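Side-chain contacts in D-mannose isomerase (Marinomonas mediterranea, PDB 5X32), which catalyses the reversible isomerisation of D-mannose to D-fructose and, less efficiently, of D-lyxose, but does not act on D-glucose: residues 69-72 against 73-76; 83-86 against 87-91; 185-188 against 189-193; 202-205 against 206-210. One frame throughout, in Å; residues are numbered along the deposited sequence.

Contact 1 (69-72 against 73-76); sequences TNIA and EYKH
Tyr-74 and Ile-71 lie side by side, pointing the same way, where the short link after helix 52-69 turns into helix 72-89, and the tyrosine side chain can be followed outward atom by atom. CB starts close to the Ile-71 carbonyl, 3.3 Å from Ile-71 O, the same oxygen that accepts the backbone hydrogen bond of Tyr-74 N (3.1 Å), a bond spanning three residues. With CG anti to its own carbonyl carbon (chi1 -73°), the ring is carried back alongside the isoleucine. There, Ile-71 CG2 sits over one face in a CH-pi contact, 4.1 Å from the centroid of the Tyr-74 ring and only 16° off its normal. Further along, Tyr-74 CD2 meets Ile-71 CB at 3.6 Å. Tyr-74 CE2 then meets Ile-71 CD1, also at 3.6 Å, so both branches of the isoleucine follow the ring from the same side. At the ring edge, in plane, Thr-69 OG1 approaches Tyr-74 CD2 to 3.5 Å. This hydroxyl also accepts from Ile-71 N, 3.3 Å from Thr-69 OG1, which makes an ST turn, and it is hydrogen-bonded to Ala-65 O as well. The positive phi of Asn-70 marks where the preceding helix ends. Although the contact lies at the protein surface, the tyrosine ring reaches inward, packing on Phe-62, Ala-65 and Tyr-66 of helix 52-69 and meeting Phe-24 edge-to-face, just beyond helix 9-23.

Contact 2 (83-86 against 87-91); sequences QYLR and QRHQS
Arg-88 and His-89 both meet the ring of Tyr-84, approaching it from the same side. Arg-88 CB stands over the face in a CH-pi contact, 4.0 Å from the centroid of the Tyr-84 ring. Arg-88 CG continues along it, 3.7 Å from Tyr-84 CZ, and the two side chains run the same way. The imidazole of His-89 comes in obliquely, its CD2 3.5 Å from Tyr-84 CE2, with the ring planes 76° apart. Apolar packing adds Leu-85, whose CD1 touches His-89 CB at 4.0 Å while the two side chains cross at about a right angle.

The backbone bonds are of mixed spacing here. These residues form the C-terminal end of helix 72-89, one of the helices of the (alpha/alpha)6 barrel expected for this epimerase family, and its last turn widens to a pi-type one. Tyr-84 O accepts from Arg-88 N at 3.1 Å and, weakly, from His-89 N; Leu-85 O accepts from Gln-90 N, five residues on, at 3.0 Å, and weakly from His-89 N.

Several polar ends find partners outside the helix. Arg-88 hydrogen-bonds through NH1 to Asn-105 OD1 and through NH2 to Gly-102 O, so the guanidinium ties the helix end to the region of strands 99-101 and 104-111. His-89 ND1 is bonded to Val-97 O, which helps fix the rotation of the imidazole beside the tyrosine. Arg-86 and Gln-90 lie side by side, with Arg-86 NH2 3.2 Å from Gln-90 OE1, and the arginine also makes a cation-pi contact with Trp-136.

Contact 3 (185-188 against 189-193); sequences SAFD and ATQNP
Thr-190 and Ala-186 meet through a hydroxyl folded back onto the helix. The Thr-190 torsion (chi1 65°) puts OG1 between its backbone N and carbonyl carbon, where it donates to Ala-186 O at 2.7 Å. Thr-190 N donates to the same oxygen, 2.9 Å from Ala-186 O, so one carbonyl is held by two donors from a single residue. The hydroxyl also looks forward: Thr-190 OG1 accepts from Asn-192 N at 3.2 Å, completing an ST turn. Donating backward and accepting forward, it spans the point at which helix 173-190 ends.

This is a helix C-terminus followed almost at once by another helix, consistent with consecutive helices of the (alpha/alpha)6 barrel expected for this family. Gln-191 leaves the helical conformation with positive phi, its N still bonded to Phe-187 O at 2.7 Å. Asn-192 then acts as N-cap of helix 193-212, its OD1 accepting from Lys-194 N.

Phe-187 has CG anti to the backbone N (chi1 172°), which sends the ring along the helix toward the turn. There Phe-187 CE1 lies 3.5 Å from Gln-191 O, while Asn-192 O approaches the ring edge. The Gln-191 chain bends at chi2 (-62°) and doubles back, crossing the phenylalanine obliquely: Gln-191 OE1 comes 3.6 Å from Phe-187 CZ, and NE2 lies over a face of the ring. Phe-187 also touches Leu-196 of helix 193-212. Asp-188 forms a salt bridge through OD1 with Arg-265 NH1, while the methyl of Ala-189 packs on Leu-126 of helix 112-127.

Contact 4 (202-205 against 206-210); sequences LAKN and ICQKQ
A wider pi-type turn late in helix 193-212 brings Gln-210 back to Asn-205: Gln-210 N donates to Asn-205 O, five residues earlier, at 2.8 Å and nearly straight (169° at the hydrogen). Just before it, Lys-204 O accepts twice, from Gln-208 N at 2.8 Å and from Lys-209 N at 3.3 Å. The bonding thus changes here from four-residue to five-residue spacing; Cys-207 N to Ala-203 O, at 2.9 Å, is still of the ordinary kind.

The side chains of Asn-205 and Lys-209 run side by side, the methylene Lys-209 CE lying 3.3 Å from Asn-205 OD1. Bends at chi3 and chi4 turn the lysine end aside, and its NZ bonds to His-153 O; Asn-205 ND2 makes a weak bond to neighbouring Gly-154 O. Gln-210 CG folds against Asn-205 O, while its NE2 is bonded to Trp-227 O.

Ile-206 touches Leu-155 of strand 155-160 and Trp-255 of helix 249-265, its side chain about 8 Å from that of His-251, a probable proton donor/acceptor, while Leu-202 and Ile-206 both touch Asn-176 of helix 173-190.

In the fold
All four contacts are local turns on or beside helices of the same chain, and they follow one another along it without overlapping. Contacts 1 and 2 occupy the start and end of helix 72-89, their centres 21 Å apart. Contact 3 closes helix 173-190 and leads directly into helix 193-212, which carries contact 4 near its far end, again 21 Å away centre to centre. No two contacts touch. Contacts 1 and 4, with centres 37 Å apart the most widely separated pair, lie on opposite sides of the chain's centre. Contacts 1 to 3 thus mark helix ends away from the probable catalytic histidines, whereas contact 4 is the more buried and lies near one of them, His-251.

Contact 1 (69-72 against 73-76)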
loop_
_atom_site.group_PDB
_atom_site.type_symbol
_atom_site.label_atom_id
_atom_site.label_comp_id
_atom_site.label_asym_id
_atom_site.label_seq_id
_atom_site.Cartn_x
_atom_site.Cartn_y
_atom_site.Cartn_z
ATOM N N THR A 69 9.589 16.789 6.272
ATOM C CA THR A 69 10.574 17.785 5.855
ATOM C C THR A 69 10.107 19.181 6.159
ATOM O O THR A 69 10.897 20.130 6.111
ATOM C CB THR A 69 10.875 17.725 4.348
ATOM O OG1 THR A 69 9.697 18.091 3.605
ATOM C CG2 THR A 69 11.362 16.331 3.951
ATOM N N ASN A 70 8.809 19.304 6.415
ATOM C CA ASN A 70 8.181 20.607 6.627
ATOM C C ASN A 70 8.351 21.627 5.475
ATOM O O ASN A 70 8.213 22.829 5.678
ATOM C CB ASN A 70 8.717 21.212 7.916
ATOM C CG ASN A 70 7.830 22.283 8.444
ATOM O OD1 ASN A 70 6.609 22.159 8.390
ATOM N ND2 ASN A 70 8.428 23.361 8.933
ATOM N N ILE A 71 8.627 21.131 4.272
ATOM C CA ILE A 71 8.713 21.949 3.066
ATOM C C ILE A 71 7.325 22.379 2.563
ATOM O O ILE A 71 6.479 21.546 2.246
ATOM C CB ILE A 71 9.456 21.173 1.968
ATOM C CG1 ILE A 71 10.925 20.986 2.366
ATOM C CG2 ILE A 71 9.292 21.849 0.613
ATOM C CD1 ILE A 71 11.688 20.006 1.497
ATOM N N ALA A 72 7.110 23.687 2.458
ATOM C CA ALA A 72 5.773 24.246 2.255
ATOM C C ALA A 72 5.112 23.804 0.948
ATOM O O ALA A 72 3.912 23.459 0.912
ATOM C CB ALA A 72 5.848 25.768 2.313
ATOM N N GLU A 73 5.893 23.790 -0.129
ATOM C CA GLU A 73 5.325 23.457 -1.424
ATOM C C GLU A 73 4.823 22.004 -1.488
ATOM O O GLU A 73 4.008 21.669 -2.353
ATOM C CB GLU A 73 6.333 23.717 -2.546
ATOM C CG GLU A 73 7.810 23.531 -2.179
ATOM C CD GLU A 73 8.431 24.783 -1.552
ATOM O OE1 GLU A 73 8.027 25.900 -1.955
ATOM O OE2 GLU A 73 9.348 24.656 -0.707
ATOM N N TYR A 74 5.251 21.164 -0.543
ATOM C CA TYR A 74 4.736 19.801 -0.465
ATOM C C TYR A 74 3.315 19.806 0.065
ATOM O O TYR A 74 2.446 19.078 -0.430
ATOM C CB TYR A 74 5.617 18.933 0.425
ATOM C CG TYR A 74 6.933 18.564 -0.199
ATOM C CD1 TYR A 74 7.097 18.609 -1.581
ATOM C CD2 TYR A 74 8.008 18.158 0.586
ATOM C CE1 TYR A 74 8.303 18.258 -2.168
ATOM C CE2 TYR A 74 9.221 17.805 0.012
ATOM C CZ TYR A 74 9.363 17.855 -1.369
ATOM O OH TYR A 74 10.558 17.506 -1.964
ATOM N N LYS A 75 3.074 20.649 1.061
ATOM C CA LYS A 75 1.724 20.853 1.550
ATOM C C LYS A 75 0.861 21.433 0.432
ATOM O O LYS A 75 -0.318 21.070 0.300
ATOM C CB LYS A 75 1.728 21.763 2.767
ATOM C CG LYS A 75 0.436 21.759 3.559
ATOM C CD LYS A 75 0.392 23.005 4.425
ATOM C CE LYS A 75 -0.973 23.280 5.011
ATOM N NZ LYS A 75 -0.916 24.563 5.765
ATOM N N HIS A 76 1.448 22.301 -0.394
ATOM C CA HIS A 76 0.676 22.830 -1.516
ATOM C C HIS A 76 0.304 21.746 -2.521
ATOM O O HIS A 76 -0.832 21.689 -2.986
ATOM C CB HIS A 76 1.437 23.932 -2.249
ATOM C CG HIS A 76 1.619 25.180 -1.445
ATOM N ND1 HIS A 76 2.486 26.188 -1.822
ATOM C CD2 HIS A 76 1.031 25.598 -0.298
ATOM C CE1 HIS A 76 2.431 27.164 -0.936
ATOM N NE2 HIS A 76 1.556 26.832 0.001
#

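Contact 2 (83-86 against 87-91)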
loop_
_atom_site.group_PDB
_atom_site.type_symbol
_atom_site.label_atom_id
_atom_site.label_comp_id
_atom_site.label_asym_id
_atom_site.label_seq_id
_atom_site.Cartn_x
_atom_site.Cartn_y
_atom_site.Cartn_z
ATOM N N GLN A 83 -7.869 18.761 -3.761
ATOM C CA GLN A 83 -8.828 19.482 -4.589
ATOM C C GLN A 83 -9.238 18.614 -5.767
ATOM O O GLN A 83 -10.432 18.447 -6.040
ATOM C CB GLN A 83 -8.242 20.814 -5.066
ATOM C CG GLN A 83 -8.204 21.870 -3.984
ATOM C CD GLN A 83 -7.409 23.093 -4.392
ATOM O OE1 GLN A 83 -7.046 23.257 -5.560
ATOM N NE2 GLN A 83 -7.118 23.958 -3.422
ATOM N N TYR A 84 -8.257 18.027 -6.445
ATOM C CA TYR A 84 -8.584 17.160 -7.580
ATOM C C TYR A 84 -9.426 15.966 -7.139
ATOM O O TYR A 84 -10.301 15.487 -7.870
ATOM C CB TYR A 84 -7.332 16.637 -8.237
ATOM C CG TYR A 84 -7.577 15.934 -9.543
ATOM C CD1 TYR A 84 -7.834 16.647 -10.699
ATOM C CD2 TYR A 84 -7.597 14.542 -9.607
ATOM C CE1 TYR A 84 -8.051 15.998 -11.899
ATOM C CE2 TYR A 84 -7.821 13.884 -10.796
ATOM C CZ TYR A 84 -8.045 14.614 -11.941
ATOM O OH TYR A 84 -8.273 13.951 -13.126
ATOM N N LEU A 85 -9.134 15.466 -5.948
ATOM C CA LEU A 85 -9.840 14.304 -5.453
ATOM C C LEU A 85 -11.309 14.648 -5.331
ATOM O O LEU A 85 -12.172 13.932 -5.842
ATOM C CB LEU A 85 -9.263 13.844 -4.107
ATOM C CG LEU A 85 -9.960 12.646 -3.460
ATOM C CD1 LEU A 85 -9.958 11.431 -4.379
ATOM C CD2 LEU A 85 -9.292 12.301 -2.135
ATOM N N ARG A 86 -11.584 15.790 -4.710
ATOM C CA ARG A 86 -12.956 16.114 -4.337
ATOM C C ARG A 86 -13.793 16.720 -5.463
ATOM O O ARG A 86 -15.010 16.551 -5.496
ATOM C CB ARG A 86 -12.943 17.066 -3.154
ATOM C CG ARG A 86 -12.104 16.583 -2.007
ATOM C CD ARG A 86 -12.650 17.121 -0.731
ATOM N NE ARG A 86 -13.937 16.504 -0.470
ATOM C CZ ARG A 86 -14.962 17.137 0.072
ATOM N NH1 ARG A 86 -14.848 18.423 0.393
ATOM N NH2 ARG A 86 -16.100 16.485 0.270
ATOM N N GLN A 87 -13.157 17.400 -6.400
ATOM C CA GLN A 87 -13.927 18.079 -7.443
ATOM C C GLN A 87 -14.060 17.274 -8.724
ATOM O O GLN A 87 -15.015 17.462 -9.486
ATOM C CB GLN A 87 -13.308 19.442 -7.731
ATOM C CG GLN A 87 -13.096 20.222 -6.448
ATOM C CD GLN A 87 -12.368 21.529 -6.650
ATOM O OE1 GLN A 87 -11.955 21.866 -7.765
ATOM N NE2 GLN A 87 -12.184 22.269 -5.559
ATOM N N ARG A 88 -13.106 16.380 -8.962
ATOM C CA ARG A 88 -13.106 15.606 -10.191
ATOM C C ARG A 88 -13.480 14.158 -9.919
ATOM O O ARG A 88 -14.271 13.574 -10.671
ATOM C CB ARG A 88 -11.745 15.691 -10.880
ATOM C CG ARG A 88 -11.687 14.948 -12.182
ATOM C CD ARG A 88 -12.860 15.290 -13.041
ATOM N NE ARG A 88 -12.819 14.637 -14.341
ATOM C CZ ARG A 88 -13.523 13.545 -14.609
ATOM N NH1 ARG A 88 -14.296 13.025 -13.661
ATOM N NH2 ARG A 88 -13.467 12.983 -15.811
ATOM N N HIS A 89 -12.898 13.574 -8.867
ATOM C CA HIS A 89 -13.121 12.159 -8.584
ATOM C C HIS A 89 -14.411 11.935 -7.823
ATOM O O HIS A 89 -15.132 10.960 -8.087
ATOM C CB HIS A 89 -11.944 11.537 -7.803
ATOM C CG HIS A 89 -10.838 11.058 -8.684
ATOM N ND1 HIS A 89 -10.923 9.896 -9.416
ATOM C CD2 HIS A 89 -9.620 11.583 -8.950
ATOM C CE1 HIS A 89 -9.809 9.732 -10.109
ATOM N NE2 HIS A 89 -9.002 10.743 -9.845
ATOM N N GLN A 90 -14.705 12.829 -6.879
ATOM C CA GLN A 90 -15.871 12.616 -6.030
ATOM C C GLN A 90 -17.123 12.997 -6.791
ATOM O O GLN A 90 -17.443 14.174 -6.928
ATOM C CB GLN A 90 -15.808 13.428 -4.744
ATOM C CG GLN A 90 -16.798 12.928 -3.692
ATOM C CD GLN A 90 -16.934 13.882 -2.512
ATOM O OE1 GLN A 90 -16.337 14.964 -2.487
ATOM N NE2 GLN A 90 -17.709 13.473 -1.519
ATOM N N SER A 91 -17.830 11.981 -7.262
ATOM C CA SER A 91 -19.072 12.157 -7.976
ATOM C C SER A 91 -20.303 12.269 -7.093
ATOM O O SER A 91 -20.265 12.103 -5.873
ATOM C CB SER A 91 -19.304 11.014 -8.962
ATOM O OG SER A 91 -19.711 9.840 -8.285
#

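Contact 3 (185-188 against 189-193)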
loop_
_atom_site.group_PDB
_atom_site.type_symbol
_atom_site.label_atom_id
_atom_site.label_comp_id
_atom_site.label_asym_id
_atom_site.label_seq_id
_atom_site.Cartn_x
_atom_site.Cartn_y
_atom_site.Cartn_z
ATOM N N SER A 185 -4.465 4.664 9.942
ATOM C CA SER A 185 -4.074 6.040 9.644
ATOM C C SER A 185 -5.127 7.011 10.191
ATOM O O SER A 185 -4.813 8.096 10.718
ATOM C CB SER A 185 -3.902 6.234 8.139
ATOM O OG SER A 185 -3.447 7.542 7.831
ATOM N N ALA A 186 -6.384 6.591 10.079
ATOM C CA ALA A 186 -7.504 7.396 10.531
ATOM C C ALA A 186 -7.475 7.511 12.049
ATOM O O ALA A 186 -7.686 8.587 12.598
ATOM C CB ALA A 186 -8.822 6.790 10.063
ATOM N N PHE A 187 -7.234 6.399 12.729
ATOM C CA PHE A 187 -7.112 6.435 14.180
ATOM C C PHE A 187 -5.967 7.336 14.644
ATOM O O PHE A 187 -6.097 8.031 15.635
ATOM C CB PHE A 187 -6.941 5.038 14.763
ATOM C CG PHE A 187 -6.631 5.045 16.228
ATOM C CD1 PHE A 187 -7.603 5.413 17.144
ATOM C CD2 PHE A 187 -5.380 4.693 16.697
ATOM C CE1 PHE A 187 -7.330 5.427 18.502
ATOM C CE2 PHE A 187 -5.106 4.702 18.057
ATOM C CZ PHE A 187 -6.081 5.070 18.957
ATOM N N ASP A 188 -4.828 7.292 13.970
ATOM C CA ASP A 188 -3.735 8.176 14.366
ATOM C C ASP A 188 -4.115 9.645 14.165
ATOM O O ASP A 188 -3.812 10.505 14.999
ATOM C CB ASP A 188 -2.462 7.874 13.571
ATOM C CG ASP A 188 -1.775 6.585 13.995
ATOM O OD1 ASP A 188 -2.165 5.951 15.008
ATOM O OD2 ASP A 188 -0.803 6.221 13.301
ATOM N N ALA A 189 -4.793 9.923 13.056
ATOM C CA ALA A 189 -5.124 11.288 12.706
ATOM C C ALA A 189 -6.238 11.872 13.568
ATOM O O ALA A 189 -6.272 13.090 13.804
ATOM C CB ALA A 189 -5.510 11.368 11.233
ATOM N N THR A 190 -7.153 11.015 14.024
ATOM C CA THR A 190 -8.376 11.480 14.677
ATOM C C THR A 190 -8.509 10.997 16.105
ATOM O O THR A 190 -9.259 11.570 16.889
ATOM C CB THR A 190 -9.650 11.004 13.934
ATOM O OG1 THR A 190 -9.754 9.572 14.001
ATOM C CG2 THR A 190 -9.655 11.473 12.490
ATOM N N GLN A 191 -7.804 9.919 16.421
ATOM C CA GLN A 191 -7.905 9.265 17.729
ATOM C C GLN A 191 -9.285 8.654 17.995
ATOM O O GLN A 191 -9.520 8.115 19.070
ATOM C CB GLN A 191 -7.517 10.239 18.848
ATOM C CG GLN A 191 -6.028 10.542 18.868
ATOM C CD GLN A 191 -5.209 9.285 19.123
ATOM O OE1 GLN A 191 -5.524 8.499 20.022
ATOM N NE2 GLN A 191 -4.172 9.073 18.316
ATOM N N ASN A 192 -10.197 8.750 17.027
ATOM C CA ASN A 192 -11.504 8.092 17.135
ATOM C C ASN A 192 -11.353 6.564 17.166
ATOM O O ASN A 192 -11.186 5.927 16.129
ATOM C CB ASN A 192 -12.401 8.542 15.971
ATOM C CG ASN A 192 -13.784 7.897 15.993
ATOM O OD1 ASN A 192 -14.109 7.064 16.854
ATOM N ND2 ASN A 192 -14.611 8.287 15.030
ATOM N N PRO A 193 -11.490 5.969 18.356
ATOM C CA PRO A 193 -11.226 4.544 18.618
ATOM C C PRO A 193 -12.110 3.568 17.836
ATOM O O PRO A 193 -11.855 2.354 17.821
ATOM C CB PRO A 193 -11.481 4.420 20.121
ATOM C CG PRO A 193 -12.454 5.486 20.425
ATOM C CD PRO A 193 -12.123 6.632 19.507
#

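Contact 4 (202-205 against 206-210)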
loop_
_atom_site.group_PDB
_atom_site.type_symbol
_atom_site.label_atom_id
_atom_site.label_comp_id
_atom_site.label_asym_id
_atom_site.label_seq_id
_atom_site.Cartn_x
_atom_site.Cartn_y
_atom_site.Cartn_z
ATOM N N LEU A 202 -10.712 -6.370 11.264
ATOM C CA LEU A 202 -10.290 -6.772 9.930
ATOM C C LEU A 202 -9.028 -7.623 10.026
ATOM O O LEU A 202 -8.911 -8.685 9.385
ATOM C CB LEU A 202 -10.061 -5.542 9.051
ATOM C CG LEU A 202 -11.328 -4.743 8.757
ATOM C CD1 LEU A 202 -11.037 -3.451 8.011
ATOM C CD2 LEU A 202 -12.292 -5.616 7.975
ATOM N N ALA A 203 -8.084 -7.138 10.829
ATOM C CA ALA A 203 -6.842 -7.861 11.073
ATOM C C ALA A 203 -7.147 -9.267 11.544
ATOM O O ALA A 203 -6.636 -10.223 10.968
ATOM C CB ALA A 203 -5.977 -7.133 12.101
ATOM N N LYS A 204 -8.007 -9.391 12.560
ATOM C CA LYS A 204 -8.357 -10.706 13.103
ATOM C C LYS A 204 -8.992 -11.592 12.039
ATOM O O LYS A 204 -8.652 -12.782 11.915
ATOM C CB LYS A 204 -9.307 -10.591 14.297
ATOM C CG LYS A 204 -9.745 -11.960 14.844
ATOM C CD LYS A 204 -9.925 -11.973 16.350
ATOM C CE LYS A 204 -8.610 -12.259 17.051
ATOM N NZ LYS A 204 -8.574 -11.896 18.489
ATOM N N ASN A 205 -9.965 -11.026 11.326
ATOM C CA ASN A 205 -10.729 -11.788 10.347
ATOM C C ASN A 205 -9.957 -12.295 9.145
ATOM O O ASN A 205 -10.254 -13.377 8.615
ATOM C CB ASN A 205 -11.915 -10.967 9.888
ATOM C CG ASN A 205 -13.042 -11.070 10.857
ATOM O OD1 ASN A 205 -13.303 -12.167 11.354
ATOM N ND2 ASN A 205 -13.711 -9.955 11.157
ATOM N N ILE A 206 -8.943 -11.542 8.741
ATOM C CA ILE A 206 -8.164 -11.927 7.581
ATOM C C ILE A 206 -7.017 -12.821 8.047
ATOM O O ILE A 206 -6.819 -13.931 7.529
ATOM C CB ILE A 206 -7.634 -10.692 6.819
ATOM C CG1 ILE A 206 -8.798 -9.899 6.231
ATOM C CG2 ILE A 206 -6.691 -11.116 5.717
ATOM C CD1 ILE A 206 -9.522 -10.651 5.153
ATOM N N CYS A 207 -6.283 -12.346 9.047
ATOM C CA CYS A 207 -5.108 -13.057 9.516
ATOM C C CYS A 207 -5.390 -14.277 10.388
ATOM O O CYS A 207 -4.541 -15.148 10.490
ATOM C CB CYS A 207 -4.212 -12.099 10.294
ATOM S SG CYS A 207 -3.445 -10.892 9.238
ATOM N N GLN A 208 -6.562 -14.360 11.014
ATOM C CA GLN A 208 -6.897 -15.589 11.719
ATOM C C GLN A 208 -7.939 -16.402 10.978
ATOM O O GLN A 208 -7.624 -17.476 10.458
ATOM C CB GLN A 208 -7.356 -15.292 13.136
ATOM C CG GLN A 208 -6.163 -15.094 14.000
ATOM C CD GLN A 208 -6.457 -15.072 15.478
ATOM O OE1 GLN A 208 -7.477 -14.564 15.904
ATOM N NE2 GLN A 208 -5.538 -15.632 16.276
ATOM N N LYS A 209 -9.158 -15.868 10.878
ATOM C CA LYS A 209 -10.253 -16.655 10.333
ATOM C C LYS A 209 -10.003 -17.028 8.885
ATOM O O LYS A 209 -9.900 -18.212 8.568
ATOM C CB LYS A 209 -11.579 -15.931 10.414
ATOM C CG LYS A 209 -12.688 -16.775 9.800
ATOM C CD LYS A 209 -14.063 -16.218 10.113
ATOM C CE LYS A 209 -14.242 -14.778 9.605
ATOM N NZ LYS A 209 -15.612 -14.544 9.071
ATOM N N GLN A 210 -9.897 -16.036 8.006
ATOM C CA GLN A 210 -9.707 -16.342 6.589
ATOM C C GLN A 210 -8.411 -17.093 6.305
ATOM O O GLN A 210 -8.357 -17.893 5.373
ATOM C CB GLN A 210 -9.770 -15.070 5.744
ATOM C CG GLN A 210 -11.128 -14.417 5.784
ATOM C CD GLN A 210 -12.235 -15.408 5.500
ATOM O OE1 GLN A 210 -13.140 -15.574 6.304
ATOM N NE2 GLN A 210 -12.177 -16.062 4.346
#